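Local coordinates for protein putative surface-anchored fimbrial subunit (PDB 3HR6) that forms the shaft of a Corynebacterium diphtheriae surface pilus as its major pilin, built of tandem Ig-like modules stabilised by isopeptide and disulfide bonds, at residues T173-I178 / Q242-H247; S216-V221 / G238-S243; L330-A335 / K341-I346. All blocks are in the same frame, centred on the assembly; numbering follows the deposited sequence. Where two conformers were deposited one is given.

Contact 1 (T173-I178 / Q242-H247)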
ATOM      1  N   THR A 173      -4.655  -8.827  -4.401  1.00 11.45           N
ATOM      2  CA  THR A 173      -3.365  -9.030  -5.060  1.00 11.52           C
ATOM      3  C   THR A 173      -3.439 -10.208  -5.959  1.00 12.12           C
ATOM      4  O   THR A 173      -3.828 -11.277  -5.557  1.00 11.32           O
ATOM      5  CB  THR A 173      -2.264  -9.274  -3.996  1.00 11.37           C
ATOM      6  OG1 THR A 173      -2.200  -8.142  -3.127  1.00 11.49           O
ATOM      7  CG2 THR A 173      -0.884  -9.581  -4.588  1.00 12.71           C
ATOM      8  N   LYS A 174      -3.024 -10.020  -7.201  1.00 12.65           N
ATOM      9  CA  LYS A 174      -3.000 -11.082  -8.172  1.00 12.37           C
ATOM     10  C   LYS A 174      -1.770 -11.934  -7.983  1.00 12.05           C
ATOM     11  O   LYS A 174      -0.688 -11.385  -7.769  1.00 12.93           O
ATOM     12  CB  LYS A 174      -3.025 -10.494  -9.579  1.00 11.92           C
ATOM     13  CG  LYS A 174      -4.398  -9.966  -9.840  1.00 14.84           C
ATOM     14  CD  LYS A 174      -4.729  -9.514 -11.202  1.00 20.57           C
ATOM     15  CE  LYS A 174      -6.245  -9.153 -11.283  1.00 19.95           C
ATOM     16  NZ  LYS A 174      -7.299 -10.261 -11.161  1.00 20.47           N
ATOM     17  N   ILE A 175      -1.951 -13.258  -8.047  1.00 11.16           N
ATOM     18  CA  ILE A 175      -0.812 -14.160  -8.034  1.00 10.55           C
ATOM     19  C   ILE A 175      -0.280 -14.256  -9.453  1.00  9.90           C
ATOM     20  O   ILE A 175      -0.989 -14.740 -10.329  1.00 11.40           O
ATOM     21  CB  ILE A 175      -1.171 -15.578  -7.523  1.00 10.58           C
ATOM     22  CG1 ILE A 175      -1.890 -15.495  -6.183  1.00 11.75           C
ATOM     23  CG2 ILE A 175       0.088 -16.443  -7.473  1.00  9.79           C
ATOM     24  CD1 ILE A 175      -1.098 -14.796  -5.091  1.00 12.77           C
ATOM     25  N   PRO A 176       0.980 -13.826  -9.681  1.00 11.10           N
ATOM     26  CA  PRO A 176       1.508 -13.956 -11.046  1.00 11.56           C
ATOM     27  C   PRO A 176       1.790 -15.393 -11.434  1.00 12.26           C
ATOM     28  O   PRO A 176       2.052 -16.239 -10.568  1.00 12.04           O
ATOM     29  CB  PRO A 176       2.819 -13.178 -10.965  1.00 12.82           C
ATOM     30  CG  PRO A 176       3.295 -13.461  -9.584  1.00 11.11           C
ATOM     31  CD  PRO A 176       2.028 -13.355  -8.763  1.00 10.18           C
ATOM     32  N   GLU A 177       1.758 -15.683 -12.736  1.00 11.99           N
ATOM     33  CA  GLU A 177       2.321 -16.927 -13.233  1.00 12.32           C
ATOM     34  C   GLU A 177       3.852 -16.791 -13.217  1.00 12.48           C
ATOM     35  O   GLU A 177       4.409 -15.791 -13.730  1.00 13.08           O
ATOM     36  CB  GLU A 177       1.823 -17.316 -14.624  1.00 12.63           C
ATOM     37  CG  GLU A 177       2.401 -18.614 -15.122  1.00 13.60           C
ATOM     38  CD  GLU A 177       1.862 -19.051 -16.469  1.00 14.11           C
ATOM     39  OE1 GLU A 177       0.997 -18.345 -17.007  1.00 13.62           O
ATOM     40  OE2 GLU A 177       2.311 -20.113 -16.939  1.00 15.35           O
ATOM     41  N   ILE A 178       4.503 -17.769 -12.599  1.00 12.33           N
ATOM     42  CA  ILE A 178       5.967 -17.782 -12.505  1.00 12.31           C
ATOM     43  C   ILE A 178       6.570 -18.918 -13.354  1.00 12.64           C
ATOM     44  O   ILE A 178       5.882 -19.849 -13.777  1.00 11.14           O
ATOM     45  CB  ILE A 178       6.459 -17.835 -11.052  1.00 12.27           C
ATOM     46  CG1 ILE A 178       6.131 -19.189 -10.411  1.00 12.34           C
ATOM     47  CG2 ILE A 178       5.907 -16.605 -10.237  1.00 13.56           C
ATOM     48  CD1 ILE A 178       6.649 -19.322  -8.957  1.00 14.04           C
ATOM     49  N   GLN A 242       4.310 -23.092  -1.010  1.00 17.82           N
ATOM     50  CA  GLN A 242       4.834 -24.126  -1.926  0.50 17.99           C
ATOM     51  C   GLN A 242       3.896 -24.399  -3.099  1.00 17.35           C
ATOM     52  O   GLN A 242       4.355 -24.704  -4.194  1.00 17.84           O
ATOM     53  CB  GLN A 242       5.102 -25.455  -1.190  0.50 18.56           C
ATOM     54  CG  GLN A 242       6.559 -25.693  -0.787  0.50 19.92           C
ATOM     55  CD  GLN A 242       7.446 -26.121  -1.945  0.50 20.49           C
ATOM     56  OE1 GLN A 242       8.359 -25.397  -2.326  0.50 22.80           O
ATOM     57  NE2 GLN A 242       7.182 -27.302  -2.506  0.50 22.00           N
ATOM     58  N   SER A 243       2.586 -24.306  -2.861  1.00 15.41           N
ATOM     59  CA  SER A 243       1.608 -24.543  -3.921  1.00 15.26           C
ATOM     60  C   SER A 243       1.048 -23.276  -4.550  1.00 14.53           C
ATOM     61  O   SER A 243       0.142 -23.346  -5.365  1.00 14.22           O
ATOM     62  CB  SER A 243       0.472 -25.437  -3.436  1.00 13.80           C
ATOM     63  OG  SER A 243      -0.306 -24.805  -2.445  1.00 15.68           O
ATOM     64  N   LEU A 244       1.587 -22.119  -4.178  1.00 14.95           N
ATOM     65  CA  LEU A 244       1.060 -20.845  -4.668  1.00 15.22           C
ATOM     66  C   LEU A 244       1.246 -20.691  -6.171  1.00 15.81           C
ATOM     67  O   LEU A 244       0.444 -20.031  -6.837  1.00 15.00           O
ATOM     68  CB  LEU A 244       1.689 -19.675  -3.896  1.00 15.23           C
ATOM     69  CG  LEU A 244       1.034 -18.314  -4.049  1.00 15.77           C
ATOM     70  CD1 LEU A 244      -0.345 -18.334  -3.428  1.00 13.60           C
ATOM     71  CD2 LEU A 244       1.955 -17.239  -3.445  1.00 13.31           C
ATOM     72  N   ASP A 245       2.288 -21.308  -6.715  1.00 16.74           N
ATOM     73  CA  ASP A 245       2.463 -21.377  -8.157  1.00 18.39           C
ATOM     74  C   ASP A 245       1.342 -22.106  -8.897  1.00 19.06           C
ATOM     75  O   ASP A 245       1.304 -22.069 -10.130  1.00 21.63           O
ATOM     76  CB  ASP A 245       3.808 -22.004  -8.531  1.00 18.42           C
ATOM     77  CG  ASP A 245       3.989 -23.383  -7.952  1.00 18.60           C
ATOM     78  OD1 ASP A 245       3.751 -23.538  -6.748  1.00 16.87           O
ATOM     79  OD2 ASP A 245       4.380 -24.295  -8.692  1.00 22.80           O
ATOM     80  N   GLN A 246       0.461 -22.805  -8.178  1.00 17.89           N
ATOM     81  CA  GLN A 246      -0.698 -23.425  -8.802  1.00 17.42           C
ATOM     82  C   GLN A 246      -1.947 -22.538  -8.777  1.00 16.31           C
ATOM     83  O   GLN A 246      -3.003 -22.955  -9.244  1.00 16.30           O
ATOM     84  CB  GLN A 246      -0.976 -24.777  -8.145  1.00 18.23           C
ATOM     85  CG  GLN A 246       0.241 -25.690  -8.266  1.00 20.59           C
ATOM     86  CD  GLN A 246       0.134 -27.012  -7.513  1.00 25.45           C
ATOM     87  OE1 GLN A 246      -0.479 -27.107  -6.445  1.00 28.47           O
ATOM     88  NE2 GLN A 246       0.760 -28.051  -8.073  1.00 27.34           N
ATOM     89  N   HIS A 247      -1.821 -21.327  -8.244  1.00 14.20           N
ATOM     90  CA  HIS A 247      -2.951 -20.414  -8.119  1.00 13.62           C
ATOM     91  C   HIS A 247      -2.707 -19.208  -8.987  1.00 13.03           C
ATOM     92  O   HIS A 247      -3.178 -18.150  -8.701  1.00 12.74           O
ATOM     93  CB  HIS A 247      -3.171 -19.992  -6.653  1.00 14.06           C
ATOM     94  CG  HIS A 247      -3.589 -21.136  -5.779  1.00 12.88           C
ATOM     95  ND1 HIS A 247      -4.895 -21.355  -5.381  1.00 13.59           N
ATOM     96  CD2 HIS A 247      -2.864 -22.145  -5.250  1.00 13.56           C
ATOM     97  CE1 HIS A 247      -4.948 -22.455  -4.647  1.00 14.59           C
ATOM     98  NE2 HIS A 247      -3.732 -22.961  -4.562  1.00 13.05           N
TER
HETATM   99  O   HOH W   1       1.374 -18.791  -9.767  1.00 18.30           O
HETATM  100  O   HOH W   2       2.829 -20.080 -11.911  1.00 13.02           O
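Ile175 and His247 bring the two backbones to 6.6 Å between their CA atoms, and Ile178 and Asp245 stand at the same CA separation. Segment 173-178 holds the last two residues of strand 166-174 and runs on from Ile175 as a loop; segment 242-247 turns through a short 3-10 segment, tied by His247 N to Leu244 O at 3.0 Å. Two waters join the backbones: one donates to Pro176 O and, weakly, to Leu244 O, while the other accepts from Ile178 N and donates to Asp245 O at 3.1 Å.

Ile175 does most of the touching. Its CB approaches a backbone carbonyl, 3.5 Å from His247 O, and its CD1 meets Leu244 CD1 at 4.0 Å, the two side chains crossing at about a right angle. A chi1 of -52° sets CG1 beside the backbone N of Ile175 and CG2 anti to it, and the CG2 branch faces Leu244 O. Farther along, the end of Ile178, CD1, rests on the methylene of Asp245, 3.9 Å from its CB. The His247 ring turns elsewhere, its ND1 bonded to Gln250.

Phe187 and Leu209 flank both Ile175 and Leu244, and Phe184 touches Ile175 and Ile178. The chemistry is thus split: aliphatic branches close the core beside the strand end, while the polar link between these two segments runs through water.

Contact 2 (S216-V221 / G238-S243)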
ATOM      1  N   SER A 216      -4.507 -21.655   8.231  1.00 28.15           N
ATOM      2  CA  SER A 216      -4.023 -20.557   9.066  1.00 28.08           C
ATOM      3  C   SER A 216      -2.579 -20.831   9.550  1.00 27.06           C
ATOM      4  O   SER A 216      -1.838 -19.892   9.802  1.00 26.98           O
ATOM      5  CB  SER A 216      -4.958 -20.283  10.240  1.00 28.04           C
ATOM      6  OG  SER A 216      -4.735 -21.240  11.255  1.00 29.08           O
ATOM      7  N   THR A 217      -2.168 -22.092   9.639  1.00 25.17           N
ATOM      8  CA  THR A 217      -0.773 -22.402  10.005  1.00 24.25           C
ATOM      9  C   THR A 217       0.249 -21.868   8.982  1.00 23.10           C
ATOM     10  O   THR A 217       1.391 -21.596   9.329  1.00 22.77           O
ATOM     11  CB  THR A 217      -0.532 -23.923  10.287  1.00 24.76           C
ATOM     12  OG1 THR A 217      -0.577 -24.698   9.071  1.00 25.53           O
ATOM     13  CG2 THR A 217      -1.568 -24.445  11.269  1.00 25.03           C
ATOM     14  N   ASP A 218      -0.184 -21.687   7.739  1.00 20.75           N
ATOM     15  CA  ASP A 218       0.684 -21.226   6.669  1.00 20.18           C
ATOM     16  C   ASP A 218       0.644 -19.716   6.542  1.00 19.21           C
ATOM     17  O   ASP A 218       1.479 -19.138   5.838  1.00 19.95           O
ATOM     18  CB  ASP A 218       0.244 -21.827   5.338  1.00 19.90           C
ATOM     19  CG  ASP A 218       0.604 -23.310   5.216  1.00 22.72           C
ATOM     20  OD1 ASP A 218       1.436 -23.775   6.033  1.00 21.46           O
ATOM     21  OD2 ASP A 218       0.107 -23.987   4.276  1.00 23.96           O
ATOM     22  N   VAL A 219      -0.350 -19.094   7.165  1.00 17.75           N
ATOM     23  CA  VAL A 219      -0.545 -17.643   7.040  1.00 17.01           C
ATOM     24  C   VAL A 219      -0.208 -17.002   8.378  1.00 16.80           C
ATOM     25  O   VAL A 219      -0.775 -17.380   9.412  1.00 18.32           O
ATOM     26  CB  VAL A 219      -1.992 -17.291   6.627  1.00 17.10           C
ATOM     27  CG1 VAL A 219      -2.096 -15.823   6.261  1.00 16.51           C
ATOM     28  CG2 VAL A 219      -2.395 -18.080   5.448  1.00 18.71           C
ATOM     29  N   SER A 220       0.776 -16.115   8.370  1.00 15.43           N
ATOM     30  CA  SER A 220       1.220 -15.364   9.542  1.00 14.08           C
ATOM     31  C   SER A 220       0.710 -13.931   9.457  1.00 13.56           C
ATOM     32  O   SER A 220       1.117 -13.155   8.591  1.00 13.02           O
ATOM     33  CB  SER A 220       2.759 -15.358   9.625  1.00 14.09           C
ATOM     34  OG  SER A 220       3.203 -14.556  10.726  1.00 16.47           O
ATOM     35  N   VAL A 221      -0.203 -13.586  10.352  1.00 13.46           N
ATOM     36  CA  VAL A 221      -0.778 -12.260  10.401  1.00 12.85           C
ATOM     37  C   VAL A 221      -0.113 -11.566  11.581  1.00 12.65           C
ATOM     38  O   VAL A 221      -0.184 -12.048  12.687  1.00 12.69           O
ATOM     39  CB  VAL A 221      -2.298 -12.306  10.608  1.00 12.99           C
ATOM     40  CG1 VAL A 221      -2.869 -10.907  10.603  1.00 12.84           C
ATOM     41  CG2 VAL A 221      -2.968 -13.164   9.535  1.00 14.70           C
ATOM     42  N   GLY A 238       4.976 -22.303   4.182  1.00 18.88           N
ATOM     43  CA  GLY A 238       4.548 -23.700   4.292  1.00 19.58           C
ATOM     44  C   GLY A 238       3.906 -24.238   3.024  1.00 19.87           C
ATOM     45  O   GLY A 238       4.291 -23.834   1.932  1.00 21.43           O
ATOM     46  N   ALA A 239       2.910 -25.115   3.178  1.00 20.57           N
ATOM     47  CA  ALA A 239       2.271 -25.811   2.035  1.00 20.28           C
ATOM     48  C   ALA A 239       1.695 -24.774   1.068  1.00 19.57           C
ATOM     49  O   ALA A 239       1.857 -24.873  -0.149  1.00 19.10           O
ATOM     50  CB  ALA A 239       1.162 -26.750   2.510  1.00 20.45           C
ATOM     51  N   THR A 240       1.031 -23.780   1.642  1.00 19.29           N
ATOM     52  CA  THR A 240       0.397 -22.704   0.888  1.00 18.59           C
ATOM     53  C   THR A 240       1.368 -21.951  -0.009  1.00 18.81           C
ATOM     54  O   THR A 240       1.022 -21.654  -1.170  1.00 17.96           O
ATOM     55  CB  THR A 240      -0.324 -21.717   1.849  1.00 19.07           C
ATOM     56  OG1 THR A 240      -1.304 -22.432   2.611  1.00 17.51           O
ATOM     57  CG2 THR A 240      -1.047 -20.625   1.096  1.00 16.29           C
ATOM     58  N   LEU A 241       2.555 -21.602   0.505  1.00 18.21           N
ATOM     59  CA  LEU A 241       3.543 -20.910  -0.313  1.00 17.20           C
ATOM     60  C   LEU A 241       4.058 -21.838  -1.399  1.00 17.57           C
ATOM     61  O   LEU A 241       4.206 -21.423  -2.550  1.00 17.40           O
ATOM     62  CB  LEU A 241       4.699 -20.372   0.523  1.00 17.18           C
ATOM     63  CG  LEU A 241       5.852 -19.693  -0.219  1.00 16.25           C
ATOM     64  CD1 LEU A 241       5.448 -18.367  -0.919  1.00 15.31           C
ATOM     65  CD2 LEU A 241       6.993 -19.475   0.754  1.00 17.67           C
ATOM     66  N   GLN A 242       4.310 -23.092  -1.010  1.00 17.82           N
ATOM     67  CA  GLN A 242       4.834 -24.126  -1.926  0.50 17.99           C
ATOM     68  C   GLN A 242       3.896 -24.399  -3.099  1.00 17.35           C
ATOM     69  O   GLN A 242       4.355 -24.704  -4.194  1.00 17.84           O
ATOM     70  CB  GLN A 242       5.102 -25.455  -1.190  0.50 18.56           C
ATOM     71  CG  GLN A 242       6.559 -25.693  -0.787  0.50 19.92           C
ATOM     72  CD  GLN A 242       7.446 -26.121  -1.945  0.50 20.49           C
ATOM     73  OE1 GLN A 242       8.359 -25.397  -2.326  0.50 22.80           O
ATOM     74  NE2 GLN A 242       7.182 -27.302  -2.506  0.50 22.00           N
ATOM     75  N   SER A 243       2.586 -24.306  -2.861  1.00 15.41           N
ATOM     76  CA  SER A 243       1.608 -24.543  -3.921  1.00 15.26           C
ATOM     77  C   SER A 243       1.048 -23.276  -4.550  1.00 14.53           C
ATOM     78  O   SER A 243       0.142 -23.346  -5.365  1.00 14.22           O
ATOM     79  CB  SER A 243       0.472 -25.437  -3.436  1.00 13.80           C
ATOM     80  OG  SER A 243      -0.306 -24.805  -2.445  1.00 15.68           O
TER
HETATM   81  O   HOH W   3       1.124 -26.255   5.682  1.00 21.45           O
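Asp218 reaches across to the N-terminal part of helix 238-242, and nearly everything tight in this contact gathers on one of its oxygens. Asp218 OD2 accepts twice from Thr240: from the backbone N at 2.8 Å and from OG1 at 2.7 Å. The two donors arrive differently. The hydroxyl uses the anti lone pair of OD2, whereas the amide comes from above the carboxylate, 56° out of its plane. Thr240 chi1 of -59° sets OG1 beside its own backbone N, which lets both groups converge on the same oxygen. The carbon atoms follow closely: Asp218 CB lies 3.5 Å from Thr240 CB, and Ala239 CB comes within 3.4 Å of Asp218 OD2. Thr240 also touches Ile214 in the interior.

The other side is looser and wetter. Gly238, at a positive phi of 61°, brings its CA 3.6 Å from Asp218 OD1. A water lies by the same oxygen, at a distance very short for a hydrogen bond, and accepts from Ala239 N at 3.3 Å. Ala239 and Gly238 are exposed here.

The Asp218 backbone bonds to Ala237, at the base of the hairpin formed by strands 219-226 and 229-236. A carboxylate from the foot of one hairpin strand thus receives the amide and hydroxyl of Thr240, and ties the foot of the hairpin to the short helix that follows strand 229-236 in this Ig-like module.

Contact 3 (L330-A335 / K341-I346)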
ATOM      1  N   LEU A 330     -25.763  17.815  14.171  1.00 11.16           N
ATOM      2  CA  LEU A 330     -25.474  17.753  12.737  1.00 11.25           C
ATOM      3  C   LEU A 330     -26.363  16.694  12.072  1.00 11.90           C
ATOM      4  O   LEU A 330     -26.542  15.607  12.588  1.00 12.28           O
ATOM      5  CB  LEU A 330     -23.995  17.477  12.509  1.00 11.10           C
ATOM      6  CG  LEU A 330     -23.493  17.484  11.046  1.00 11.90           C
ATOM      7  CD1 LEU A 330     -23.585  18.878  10.444  1.00 14.23           C
ATOM      8  CD2 LEU A 330     -22.045  16.930  10.996  1.00 11.69           C
ATOM      9  N   HIS A 331     -26.914  17.055  10.923  1.00 11.54           N
ATOM     10  CA  HIS A 331     -27.908  16.281  10.217  1.00 11.05           C
ATOM     11  C   HIS A 331     -27.638  16.367   8.735  1.00 11.03           C
ATOM     12  O   HIS A 331     -26.762  17.097   8.296  1.00 12.48           O
ATOM     13  CB  HIS A 331     -29.296  16.848  10.478  1.00 10.87           C
ATOM     14  CG  HIS A 331     -29.886  16.439  11.792  1.00 11.08           C
ATOM     15  ND1 HIS A 331     -30.440  15.192  11.995  1.00 11.00           N
ATOM     16  CD2 HIS A 331     -30.046  17.117  12.953  1.00 14.02           C
ATOM     17  CE1 HIS A 331     -30.931  15.125  13.221  1.00 13.09           C
ATOM     18  NE2 HIS A 331     -30.697  16.277  13.831  1.00 13.21           N
ATOM     19  N   ARG A 332     -28.401  15.605   7.971  1.00 11.61           N
ATOM     20  CA  ARG A 332     -28.477  15.685   6.538  1.00 11.87           C
ATOM     21  C   ARG A 332     -29.857  16.240   6.156  1.00 12.58           C
ATOM     22  O   ARG A 332     -30.859  15.941   6.825  1.00 12.00           O
ATOM     23  CB  ARG A 332     -28.301  14.316   5.889  1.00 12.49           C
ATOM     24  CG  ARG A 332     -26.935  13.677   6.146  1.00 12.31           C
ATOM     25  CD  ARG A 332     -25.863  14.394   5.381  1.00 13.11           C
ATOM     26  NE  ARG A 332     -26.007  14.277   3.941  1.00 11.07           N
ATOM     27  CZ  ARG A 332     -25.187  14.775   3.016  1.00 11.91           C
ATOM     28  NH1 ARG A 332     -24.099  15.460   3.388  1.00 12.22           N
ATOM     29  NH2 ARG A 332     -25.470  14.586   1.719  1.00 13.62           N
ATOM     30  N   CYS A 333     -29.867  17.079   5.121  1.00 12.66           N
ATOM     31  CA  CYS A 333     -31.061  17.754   4.642  0.60 12.66           C
ATOM     32  C   CYS A 333     -31.265  17.461   3.145  1.00 13.18           C
ATOM     33  O   CYS A 333     -30.295  17.176   2.421  1.00 13.25           O
ATOM     34  CB  CYS A 333     -30.924  19.271   4.914  0.60 13.08           C
ATOM     35  SG  CYS A 333     -31.331  19.810   6.597  0.60 11.34           S
ATOM     36  N   GLU A 334     -32.520  17.514   2.695  1.00 13.72           N
ATOM     37  CA  GLU A 334     -32.881  17.455   1.297  1.00 14.86           C
ATOM     38  C   GLU A 334     -32.693  18.843   0.682  1.00 16.23           C
ATOM     39  O   GLU A 334     -32.427  19.822   1.400  1.00 15.47           O
ATOM     40  CB  GLU A 334     -34.330  16.986   1.128  1.00 15.14           C
ATOM     41  CG  GLU A 334     -34.594  15.597   1.650  1.00 14.58           C
ATOM     42  CD  GLU A 334     -33.864  14.495   0.897  1.00 14.34           C
ATOM     43  OE1 GLU A 334     -33.295  14.735  -0.198  1.00 13.58           O
ATOM     44  OE2 GLU A 334     -33.870  13.351   1.415  1.00 15.45           O
ATOM     45  N   ALA A 335     -32.816  18.898  -0.642  1.00 17.77           N
ATOM     46  CA  ALA A 335     -32.678  20.136  -1.435  1.00 19.17           C
ATOM     47  C   ALA A 335     -33.541  21.307  -0.980  1.00 20.34           C
ATOM     48  O   ALA A 335     -33.136  22.448  -1.137  1.00 21.25           O
ATOM     49  CB  ALA A 335     -32.961  19.842  -2.899  1.00 19.09           C
ATOM     50  N   LYS A 341     -35.746  12.244   5.810  1.00 15.13           N
ATOM     51  CA  LYS A 341     -36.679  11.423   6.597  1.00 16.15           C
ATOM     52  C   LYS A 341     -35.923  10.553   7.612  1.00 14.82           C
ATOM     53  O   LYS A 341     -34.946   9.897   7.271  1.00 14.29           O
ATOM     54  CB  LYS A 341     -37.506  10.537   5.650  1.00 16.83           C
ATOM     55  CG  LYS A 341     -38.480   9.581   6.346  1.00 20.49           C
ATOM     56  CD  LYS A 341     -39.399   8.866   5.340  1.00 24.09           C
ATOM     57  CE  LYS A 341     -40.141   7.712   6.007  1.00 26.89           C
ATOM     58  NZ  LYS A 341     -41.056   8.197   7.089  1.00 30.88           N
ATOM     59  N   SER A 342     -36.382  10.576   8.858  1.00 14.59           N
ATOM     60  CA  SER A 342     -35.792   9.764   9.936  1.00 15.76           C
ATOM     61  C   SER A 342     -34.301   9.997  10.144  1.00 15.23           C
ATOM     62  O   SER A 342     -33.592   9.111  10.652  1.00 15.65           O
ATOM     63  CB  SER A 342     -36.040   8.264   9.730  1.00 16.28           C
ATOM     64  OG  SER A 342     -37.420   8.010   9.507  1.00 19.17           O
ATOM     65  N   ASP A 343     -33.830  11.203   9.804  1.00 14.43           N
ATOM     66  CA  ASP A 343     -32.403  11.501   9.865  1.00 14.07           C
ATOM     67  C   ASP A 343     -31.882  11.569  11.296  1.00 13.76           C
ATOM     68  O   ASP A 343     -32.363  12.371  12.076  1.00 13.56           O
ATOM     69  CB  ASP A 343     -32.093  12.854   9.238  1.00 14.35           C
ATOM     70  CG  ASP A 343     -30.609  13.053   9.030  1.00 14.04           C
ATOM     71  OD1 ASP A 343     -30.049  12.290   8.181  1.00 12.05           O
ATOM     72  OD2 ASP A 343     -30.028  13.926   9.713  1.00 14.76           O
ATOM     73  N   PRO A 344     -30.897  10.727  11.627  1.00 13.82           N
ATOM     74  CA  PRO A 344     -30.345  10.732  12.972  1.00 14.50           C
ATOM     75  C   PRO A 344     -29.282  11.811  13.135  1.00 13.25           C
ATOM     76  O   PRO A 344     -28.662  12.228  12.153  1.00 11.92           O
ATOM     77  CB  PRO A 344     -29.675   9.355  13.075  1.00 15.22           C
ATOM     78  CG  PRO A 344     -29.224   9.091  11.688  1.00 15.15           C
ATOM     79  CD  PRO A 344     -30.307   9.655  10.792  1.00 14.28           C
ATOM     80  N   PRO A 345     -29.045  12.245  14.360  1.00 13.34           N
ATOM     81  CA  PRO A 345     -27.917  13.122  14.576  1.00 13.29           C
ATOM     82  C   PRO A 345     -26.643  12.400  14.176  1.00 13.12           C
ATOM     83  O   PRO A 345     -26.542  11.155  14.337  1.00 13.19           O
ATOM     84  CB  PRO A 345     -27.936  13.364  16.079  1.00 13.62           C
ATOM     85  CG  PRO A 345     -29.317  13.027  16.491  1.00 15.67           C
ATOM     86  CD  PRO A 345     -29.721  11.917  15.627  1.00 14.11           C
ATOM     87  N   ILE A 346     -25.721  13.157  13.630  1.00 12.04           N
ATOM     88  CA  ILE A 346     -24.445  12.609  13.211  1.00 12.58           C
ATOM     89  C   ILE A 346     -23.520  12.595  14.389  1.00 12.86           C
ATOM     90  O   ILE A 346     -23.400  13.592  15.116  1.00 12.87           O
ATOM     91  CB  ILE A 346     -23.896  13.399  11.991  1.00 12.58           C
ATOM     92  CG1 ILE A 346     -24.813  13.119  10.811  1.00 12.54           C
ATOM     93  CG2 ILE A 346     -22.423  13.052  11.718  1.00 12.28           C
ATOM     94  CD1 ILE A 346     -24.626  14.045   9.612  1.00 12.53           C
TER
HETATM   95  O   HOH W   4     -25.084  15.638  15.783  1.00 13.33           O
HETATM   96  O   HOH W   5     -35.865  12.312   2.978  1.00 15.39           O
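Leu330 O receives the one backbone bond between the segments, from Ile346 N at 2.8 Å, and Pro345 CA adds a CA-H...O contact to the same oxygen. A water links the other backbone groups of the same pair, Leu330 N and Ile346 O.

The side-chain hydrogen bonds centre on Asp343 OD2. His331 ND1 donates to it at 2.6 Å, with the oxygen 1° out of the ring plane. Arg332 N donates as well, at 2.9 Å, from above the carboxylate plane. Asp343 CG stands anti to its backbone N (chi1 -168°), which carries the carboxylate toward the strand. Two donors on one oxygen hold the carboxylate, and the in-plane bond probably helps fix the rotation of the ring, one face of which Pro345 CA meets in a CH-pi contact.

The apolar part pairs Ile346 CD1 with Leu330 CG at 3.9 Å, the side chains crossing obliquely. The Arg332 guanidinium turns away, NE bonding to Lys388 O.

The loop 341-346 thereby flanks strand 327-333, whose neighbour, strand 391-398, supplies Leu394 in contact with Leu330, Phe392 in contact with Ile346, and Cys393 as the disulfide partner of Cys333.

Contacts 1 and 2 share Gln242 and Ser243, the exit of helix 238-242: contact 2 joins the N-terminal part of that helix to Asp218, and contact 1 packs the turn after it on the end of strand 166-174. Their centres are 13 Å apart, and both belong to the Cna-B-like domain. Contact 3 belongs to a later part of the chain, its centre 48 Å from each of the others, and it lies by the disulfide of Cys333. It is also the one near the calcium site: the side chain of Ile346 is about 4 Å from that of Gln158, a calcium ligand, and about 10 Å from the calcium ion itself.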